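Local coordinates for protein MP-4 (Mucuna pruriens, PDB 5DSS) that contributes to snake venom neutralization by the seeds through an indirect, antibody-mediated mechanism and belongs to the Kunitz-type protease inhibitor family, at residues A[34-38]-A[84-88]; A[38-42]-A[160-165]. All blocks are in the same frame, centred on the assembly; numbering follows the deposited sequence.

Interaction 1 (A[34-38]-A[84-88])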
loop_
_atom_site.group_PDB
_atom_site.type_symbol
_atom_site.label_atom_id
_atom_site.label_comp_id
_atom_site.label_asym_id
_atom_site.label_seq_id
_atom_site.Cartn_x
_atom_site.Cartn_y
_atom_site.Cartn_z
ATOM N N GLY A 34 0.583 4.755 -11.433
ATOM C CA GLY A 34 1.490 4.701 -10.314
ATOM C C GLY A 34 0.746 5.141 -9.083
ATOM O O GLY A 34 -0.420 5.495 -9.161
ATOM N N LEU A 35 1.429 5.119 -7.942
ATOM C CA LEU A 35 0.851 5.644 -6.719
ATOM C C LEU A 35 1.643 6.775 -6.033
ATOM O O LEU A 35 2.880 6.826 -6.091
ATOM C CB LEU A 35 0.647 4.546 -5.667
ATOM C CG LEU A 35 1.605 3.444 -5.192
ATOM C CD1 LEU A 35 2.915 3.926 -4.593
ATOM C CD2 LEU A 35 0.865 2.581 -4.181
ATOM N N ARG A 36 0.905 7.682 -5.394
ATOM C CA ARG A 36 1.507 8.753 -4.631
ATOM C C ARG A 36 0.544 9.327 -3.608
ATOM O O ARG A 36 -0.555 8.787 -3.417
ATOM C CB ARG A 36 1.924 9.836 -5.625
ATOM C CG ARG A 36 1.548 9.600 -7.088
ATOM C CD ARG A 36 0.058 9.412 -7.282
ATOM N NE ARG A 36 -0.621 10.670 -7.564
ATOM C CZ ARG A 36 -1.882 10.744 -7.976
ATOM N NH1 ARG A 36 -2.462 11.923 -8.216
ATOM N NH2 ARG A 36 -2.541 9.629 -8.246
ATOM N N LEU A 37 0.971 10.414 -2.955
ATOM C CA LEU A 37 0.059 11.241 -2.170
ATOM C C LEU A 37 -0.573 12.064 -3.238
ATOM O O LEU A 37 0.119 12.786 -3.963
ATOM C CB LEU A 37 0.792 12.201 -1.232
ATOM C CG LEU A 37 1.099 11.816 0.196
ATOM C CD1 LEU A 37 -0.144 11.376 0.949
ATOM C CD2 LEU A 37 2.162 10.749 0.166
ATOM N N GLY A 38 -1.872 11.943 -3.365
ATOM C CA GLY A 38 -2.521 12.558 -4.491
ATOM C C GLY A 38 -3.571 13.524 -4.050
ATOM O O GLY A 38 -3.907 13.601 -2.860
ATOM N N PHE A 84 5.234 6.061 3.079
ATOM C CA PHE A 84 5.947 6.766 1.999
ATOM C C PHE A 84 7.202 7.361 2.610
ATOM O O PHE A 84 7.382 7.343 3.832
ATOM C CB PHE A 84 5.112 7.915 1.420
ATOM C CG PHE A 84 4.084 7.491 0.424
ATOM C CD1 PHE A 84 4.457 6.983 -0.807
ATOM C CD2 PHE A 84 2.739 7.626 0.693
ATOM C CE1 PHE A 84 3.499 6.623 -1.754
ATOM C CE2 PHE A 84 1.788 7.262 -0.236
ATOM C CZ PHE A 84 2.161 6.760 -1.462
ATOM N N THR A 85 8.045 7.919 1.751
ATOM C CA THR A 85 9.320 8.487 2.170
ATOM C C THR A 85 9.286 9.959 2.573
ATOM O O THR A 85 10.276 10.451 3.115
ATOM C CB THR A 85 10.341 8.291 1.066
ATOM O OG1 THR A 85 10.494 6.887 0.849
ATOM C CG2 THR A 85 11.668 8.898 1.444
ATOM N N GLU A 86 8.218 10.681 2.238
ATOM C CA GLU A 86 7.959 12.038 2.728
ATOM C C GLU A 86 6.465 12.375 2.899
ATOM O O GLU A 86 5.746 12.410 1.958
ATOM C CB GLU A 86 8.640 13.071 1.830
ATOM C CG GLU A 86 9.070 14.319 2.553
ATOM C CD GLU A 86 9.345 15.449 1.625
ATOM O OE1 GLU A 86 9.557 15.140 0.461
ATOM O OE2 GLU A 86 9.356 16.607 2.071
ATOM N N LYS A 87 6.014 12.686 4.091
ATOM C CA LYS A 87 4.610 13.042 4.376
ATOM C C LYS A 87 4.239 14.448 3.904
ATOM O O LYS A 87 5.102 15.324 3.876
ATOM C CB LYS A 87 4.326 12.873 5.876
ATOM C CG LYS A 87 5.295 13.612 6.789
ATOM C CD LYS A 87 4.741 13.746 8.199
ATOM C CE LYS A 87 5.556 14.707 9.054
ATOM N NZ LYS A 87 4.889 14.887 10.382
ATOM N N PRO A 88 2.981 14.706 3.496
ATOM C CA PRO A 88 2.555 16.108 3.228
ATOM C C PRO A 88 2.701 16.634 4.621
ATOM O O PRO A 88 2.317 15.931 5.578
ATOM C CB PRO A 88 1.083 15.971 2.851
ATOM C CG PRO A 88 0.955 14.575 2.323
ATOM C CD PRO A 88 1.962 13.724 3.058
#
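F84 packs its ring against strand 35-37, between the side chains of L35 and L37. The fold is the beta-trefoil of Kunitz-type inhibitors, and this contact joins strand 35-37, next to strand 49-51, to the long loop between strands 62-63 and 97-99. The hollow has L35 at one end and L37 at the other, with the backbone of R36 as its floor. L37 and the ring run past each other in opposite directions. The leading ring atom, F84 CZ, lies 3.7 Å from R36 C. At one side F84 CE1 meets L35 CD1 at 4.0 Å, and at the other F84 CD2 and CE2 meet L37 CD2. R36 points away from the loop at its CB. Further round, L60 touches both L37 and F84, and W96 packs edge-to-face with F84. No hydrogen bond crosses between 34-38 and 84-88, so the match is one of apolar shape. L37 is a bump in its turn. It points toward the loop from CA to CB, and its CG lies anti to the carbonyl carbon, which sets CD2 against F84 and CD1 against P88. The branch butts against the CG-CD edge of the proline ring, with L37 CG 3.5 Å from both P88 CG and P88 CD.

Interaction 2 (A[38-42]-A[160-165])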
loop_
_atom_site.group_PDB
_atom_site.type_symbol
_atom_site.label_atom_id
_atom_site.label_comp_id
_atom_site.label_asym_id
_atom_site.label_seq_id
_atom_site.Cartn_x
_atom_site.Cartn_y
_atom_site.Cartn_z
ATOM N N GLY A 38 -1.872 11.943 -3.365
ATOM C CA GLY A 38 -2.521 12.558 -4.491
ATOM C C GLY A 38 -3.571 13.524 -4.050
ATOM O O GLY A 38 -3.907 13.601 -2.860
ATOM N N LYS A 39 -4.130 14.229 -4.996
ATOM C CA LYS A 39 -5.197 15.103 -4.678
ATOM C C LYS A 39 -6.563 14.362 -4.905
ATOM O O LYS A 39 -6.900 13.831 -5.966
ATOM C CB LYS A 39 -4.995 16.480 -5.373
ATOM C CG LYS A 39 -5.638 17.689 -4.694
ATOM C CD LYS A 39 -6.193 18.713 -5.667
ATOM C CE LYS A 39 -5.262 19.886 -5.886
ATOM N NZ LYS A 39 -5.802 21.050 -6.608
ATOM N N THR A 40 -7.294 14.286 -3.809
ATOM C CA THR A 40 -8.645 13.739 -3.812
ATOM C C THR A 40 -9.424 14.413 -2.676
ATOM O O THR A 40 -8.873 14.627 -1.593
ATOM C CB THR A 40 -8.623 12.197 -3.699
ATOM O OG1 THR A 40 -8.797 11.616 -5.001
ATOM C CG2 THR A 40 -9.718 11.686 -2.766
ATOM N N ARG A 41 -10.692 14.738 -2.934
ATOM C CA ARG A 41 -11.587 15.426 -1.990
ATOM C C ARG A 41 -11.091 16.831 -1.635
ATOM O O ARG A 41 -10.440 17.491 -2.445
ATOM C CB ARG A 41 -11.850 14.586 -0.733
ATOM C CG ARG A 41 -13.283 14.678 -0.230
ATOM C CD ARG A 41 -13.679 13.409 0.505
ATOM N NE ARG A 41 -14.899 12.820 -0.045
ATOM C CZ ARG A 41 -15.276 12.899 -1.320
ATOM N NH1 ARG A 41 -14.524 13.539 -2.211
ATOM N NH2 ARG A 41 -16.411 12.326 -1.707
ATOM N N ASN A 42 -11.407 17.301 -0.436
ATOM C CA ASN A 42 -10.907 18.602 -0.028
ATOM C C ASN A 42 -9.995 18.678 1.213
ATOM O O ASN A 42 -9.180 17.777 1.458
ATOM C CB ASN A 42 -11.936 19.714 -0.127
ATOM C CG ASN A 42 -11.908 20.411 -1.477
ATOM O OD1 ASN A 42 -10.942 21.096 -1.818
ATOM N ND2 ASN A 42 -12.974 20.243 -2.252
ATOM N N ASN A 160 -13.993 6.780 -7.067
ATOM C CA ASN A 160 -14.601 8.028 -6.623
ATOM C C ASN A 160 -14.377 9.217 -7.587
ATOM O O ASN A 160 -14.733 10.351 -7.260
ATOM C CB ASN A 160 -14.204 8.359 -5.160
ATOM C CG ASN A 160 -15.132 9.393 -4.502
ATOM O OD1 ASN A 160 -15.492 10.413 -5.106
ATOM N ND2 ASN A 160 -15.502 9.135 -3.240
ATOM N N ARG A 161 -13.817 8.963 -8.776
ATOM C CA ARG A 161 -13.771 9.995 -9.847
ATOM C C ARG A 161 -12.690 11.076 -9.651
ATOM O O ARG A 161 -12.753 12.163 -10.222
ATOM C CB ARG A 161 -15.158 10.663 -10.029
ATOM C CG ARG A 161 -16.362 9.724 -9.988
ATOM C CD ARG A 161 -17.675 10.457 -10.253
ATOM N NE ARG A 161 -18.031 11.426 -9.208
ATOM C CZ ARG A 161 -18.209 12.729 -9.414
ATOM N NH1 ARG A 161 -18.073 13.248 -10.629
ATOM N NH2 ARG A 161 -18.532 13.518 -8.402
ATOM N N GLU A 162 -11.691 10.764 -8.841
ATOM C CA GLU A 162 -10.621 11.712 -8.543
ATOM C C GLU A 162 -9.277 11.131 -8.914
ATOM O O GLU A 162 -8.300 11.839 -9.169
ATOM C CB GLU A 162 -10.712 11.989 -7.065
ATOM C CG GLU A 162 -12.135 11.716 -6.591
ATOM C CD GLU A 162 -12.584 12.610 -5.469
ATOM O OE1 GLU A 162 -11.876 12.640 -4.451
ATOM O OE2 GLU A 162 -13.641 13.259 -5.606
ATOM N N GLY A 163 -9.284 9.812 -8.959
ATOM C CA GLY A 163 -8.112 8.998 -9.147
ATOM C C GLY A 163 -8.639 7.677 -8.652
ATOM O O GLY A 163 -9.804 7.340 -8.865
ATOM N N ARG A 164 -7.786 6.943 -7.962
ATOM C CA ARG A 164 -8.136 5.639 -7.508
ATOM C C ARG A 164 -7.702 5.392 -6.063
ATOM O O ARG A 164 -6.536 5.087 -5.792
ATOM C CB ARG A 164 -7.436 4.658 -8.402
ATOM C CG ARG A 164 -8.301 3.527 -8.873
ATOM C CD ARG A 164 -7.430 2.751 -9.810
ATOM N NE ARG A 164 -8.227 2.076 -10.805
ATOM C CZ ARG A 164 -8.100 2.292 -12.100
ATOM N NH1 ARG A 164 -7.188 3.172 -12.523
ATOM N NH2 ARG A 164 -8.860 1.597 -12.953
ATOM N N ARG A 165 -8.648 5.515 -5.137
ATOM C CA ARG A 165 -8.367 5.303 -3.723
ATOM C C ARG A 165 -8.239 3.804 -3.506
ATOM O O ARG A 165 -9.148 3.037 -3.844
ATOM C CB ARG A 165 -9.535 5.840 -2.842
ATOM C CG ARG A 165 -9.810 7.327 -3.124
ATOM C CD ARG A 165 -11.192 7.851 -2.782
ATOM N NE ARG A 165 -11.302 8.155 -1.359
ATOM C CZ ARG A 165 -12.239 8.936 -0.803
ATOM N NH1 ARG A 165 -13.182 9.522 -1.545
ATOM N NH2 ARG A 165 -12.235 9.141 0.512
#
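The loop that leaves strand 35-37 meets the turn that leads into strand 164-167, and T40 and R41 of the loop touch E162 and R165 of the turn. The charged link is a long salt bridge. R41 NH1 lies 3.5 Å from E162 OE2, which comes in at the guanidinium edge, near its plane. The carboxylate plane is turned 72° from the guanidinium plane, so the two groups do not face each other flat. The other carboxylate oxygen lies near the backbone of the same arginine. A weak bond runs from R41 N to E162 OE1, but it is doubtful because the place of that oxygen is less sure.

Both segments belong to the beta-trefoil of the Kunitz family. The contact ties a loop to the weakly bonded beginning of strand 164-167, where R164 and R165 make backbone hydrogen bonds with Q51 and Y158. T40 is buried here, and its side chain also touches T48 and L50.

R165 bends at chi3 (81°) and brings its guanidinium alongside the loop. T40 CG2 lies 3.9 Å above one face of that group, offset toward the rim. R165 in turn covers one face of the R41 guanidinium. Its NH1 is near the centre of that face, 4.0 Å from R41 CZ, and the two planes are 69° apart. The two guanidinium groups gather near the carboxylate of E162, whose charge probably offsets part of theirs. The N160 side chain crosses that of R41 at about a right angle. N160 ND2 is 3.7 Å from R41 NH2, and no hydrogen bond is formed there. H118 is a further neighbour of the R41 side chain.

The first segments of interactions 1 and 2, 34-38 and 38-42, run on from each other and share G38. Their partners, 84-88 and 160-165, come from distant parts of the chain. The two centres are about 13 Å apart, and beyond the shared residue the contacts do not touch. Both reach the same antiparallel sheet. Strand 49-51 lies between strand 35-37, used in interaction 1, and strand 164-167, used in interaction 2. The loop 38-42 therefore links strand 35-37 to the turn before a strand two places along the sheet. The chemistry changes on the way. Interaction 1 is apolar and centred about 11 Å from the centre of the chain, whereas interaction 2 is mostly polar and charged and lies farther out, at about 16 Å.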